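Local coordinates for protein K5 lyase (Enterobacteria phage k1-5, PDB 2X3H) that cleaves the K5 capsular polysaccharide, the glycosaminoglycan heparosan, by an elimination reaction, probably as a trimeric tail spike of the phage, at residues C111-G117 / G139-I144. Numbering follows the deposited sequence.
Sequences CNLDGRG and GRLSNI
Leu113 and Leu141 lie side by side on the inner face of two adjacent parallel strands, 112-114 and 139-142, the tight part of the contact. CD1 of Leu141 meets CD2 of Leu113 at 3.5 Å, while Ile144 crosses Leu113 at about a right angle, its CD1 lying 4.1 Å from Leu113 CG; Leu121 of strand 119-123 touches Leu113 and Ile144. The backbones pair in parallel register, Leu113 N giving to Arg140 O at 2.9 Å and Leu113 O accepting from Ser142 N.

The other face, with Asn112, Asp114, Arg140 and Ser142, is polar and looser: Asn112 OD1 comes only within 4.1 Å of Arg140 CB, and the Arg140 guanidinium leads away to a salt bridge with Asp172 of a neighbouring subunit. At the Asn143 corner this face tightens. Asn143 ND2 reaches Asp114 OD1 at 3.1 Å from above the carboxylate plane, and Arg116 N meets the same oxygen from the opposite face, closing an Asx turn. With CG beside its backbone N (chi1 -50°), Asn143 turns its amide toward Asp114, while its backbone O accepts from Gly117 N at 2.8 Å. Such in-register parallel strands, leucines inward, build this trimeric tail-spike beta-helix.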
loop_
_atom_site.group_PDB
_atom_site.type_symbol
_atom_site.label_atom_id
_atom_site.label_comp_id
_atom_site.label_asym_id
_atom_site.label_seq_id
_atom_site.Cartn_x
_atom_site.Cartn_y
_atom_site.Cartn_z
ATOM N N CYS A 111 25.017 24.620 10.454
ATOM C CA CYS A 111 23.710 24.386 11.044
ATOM C C CYS A 111 23.827 23.213 12.011
ATOM O O CYS A 111 23.774 22.068 11.594
ATOM C CB CYS A 111 22.701 24.070 9.933
ATOM S SG CYS A 111 21.000 23.788 10.489
ATOM N N ASN A 112 24.030 23.508 13.297
ATOM C CA ASN A 112 23.957 22.477 14.335
ATOM C C ASN A 112 23.361 23.091 15.596
ATOM O O ASN A 112 24.075 23.627 16.449
ATOM C CB ASN A 112 25.318 21.827 14.619
ATOM C CG ASN A 112 25.211 20.634 15.583
ATOM O OD1 ASN A 112 24.188 20.441 16.256
ATOM N ND2 ASN A 112 26.271 19.833 15.650
ATOM N N LEU A 113 22.042 23.013 15.695
ATOM C CA LEU A 113 21.307 23.718 16.732
ATOM C C LEU A 113 20.285 22.787 17.366
ATOM O O LEU A 113 19.570 22.061 16.661
ATOM C CB LEU A 113 20.600 24.911 16.091
ATOM C CG LEU A 113 19.603 25.721 16.905
ATOM C CD1 LEU A 113 20.295 26.278 18.142
ATOM C CD2 LEU A 113 19.049 26.854 16.022
ATOM N N ASP A 114 20.224 22.810 18.694
ATOM C CA ASP A 114 19.265 22.008 19.455
ATOM C C ASP A 114 18.589 22.935 20.460
ATOM O O ASP A 114 19.267 23.715 21.133
ATOM C CB ASP A 114 19.983 20.870 20.192
ATOM C CG ASP A 114 19.050 20.061 21.092
ATOM O OD1 ASP A 114 17.844 20.011 20.807
ATOM O OD2 ASP A 114 19.532 19.448 22.071
ATOM N N GLY A 115 17.262 22.864 20.538
ATOM C CA GLY A 115 16.491 23.681 21.475
ATOM C C GLY A 115 15.993 22.972 22.733
ATOM O O GLY A 115 15.313 23.591 23.566
ATOM N N ARG A 116 16.338 21.691 22.881
ATOM C CA ARG A 116 15.931 20.885 24.042
ATOM C C ARG A 116 14.408 20.894 24.317
ATOM O O ARG A 116 13.962 20.607 25.439
ATOM C CB ARG A 116 16.728 21.287 25.299
ATOM C CG ARG A 116 18.245 21.107 25.157
ATOM C CD ARG A 116 19.028 21.621 26.381
ATOM N NE ARG A 116 18.683 20.932 27.621
ATOM C CZ ARG A 116 18.246 21.537 28.721
ATOM N NH1 ARG A 116 18.102 22.859 28.758
ATOM N NH2 ARG A 116 17.956 20.812 29.793
ATOM N N GLY A 117 13.625 21.204 23.289
ATOM C CA GLY A 117 12.169 21.308 23.403
ATOM C C GLY A 117 11.661 22.543 24.127
ATOM O O GLY A 117 10.455 22.705 24.305
ATOM N N GLY A 139 24.405 18.750 8.802
ATOM C CA GLY A 139 23.818 19.676 9.763
ATOM C C GLY A 139 22.693 19.029 10.533
ATOM O O GLY A 139 22.201 17.961 10.162
ATOM N N ARG A 140 22.302 19.678 11.624
ATOM C CA ARG A 140 21.201 19.207 12.459
ATOM C C ARG A 140 20.462 20.433 12.988
ATOM O O ARG A 140 21.086 21.358 13.501
ATOM C CB ARG A 140 21.771 18.390 13.618
ATOM C CG ARG A 140 20.820 18.073 14.761
ATOM C CD ARG A 140 20.512 16.591 14.794
ATOM N NE ARG A 140 19.670 16.208 15.929
ATOM C CZ ARG A 140 18.893 15.132 15.931
ATOM N NH1 ARG A 140 18.853 14.350 14.855
ATOM N NH2 ARG A 140 18.148 14.842 16.995
ATOM N N LEU A 141 19.146 20.472 12.819
ATOM C CA LEU A 141 18.347 21.502 13.475
ATOM C C LEU A 141 17.249 20.751 14.191
ATOM O O LEU A 141 16.437 20.099 13.534
ATOM C CB LEU A 141 17.750 22.458 12.451
ATOM C CG LEU A 141 16.801 23.546 12.953
ATOM C CD1 LEU A 141 17.470 24.513 13.921
ATOM C CD2 LEU A 141 16.228 24.284 11.730
ATOM N N SER A 142 17.216 20.822 15.521
ATOM C CA SER A 142 16.356 19.895 16.264
ATOM C C SER A 142 15.721 20.457 17.524
ATOM O O SER A 142 16.285 21.338 18.174
ATOM C CB SER A 142 17.130 18.615 16.609
ATOM O OG SER A 142 18.203 18.886 17.508
ATOM N N ASN A 143 14.551 19.914 17.857
ATOM C CA ASN A 143 13.922 20.130 19.167
ATOM C C ASN A 143 13.762 21.608 19.532
ATOM O O ASN A 143 14.140 22.043 20.630
ATOM C CB ASN A 143 14.721 19.397 20.256
ATOM C CG ASN A 143 15.004 17.937 19.905
ATOM O OD1 ASN A 143 14.179 17.250 19.301
ATOM N ND2 ASN A 143 16.176 17.454 20.309
ATOM N N ILE A 144 13.170 22.373 18.631
ATOM C CA ILE A 144 13.103 23.820 18.812
ATOM C C ILE A 144 11.855 24.378 18.130
ATOM O O ILE A 144 11.281 23.739 17.247
ATOM C CB ILE A 144 14.405 24.481 18.261
ATOM C CG1 ILE A 144 14.594 25.898 18.818
ATOM C CG2 ILE A 144 14.430 24.464 16.725
ATOM C CD1 ILE A 144 16.070 26.333 18.835
#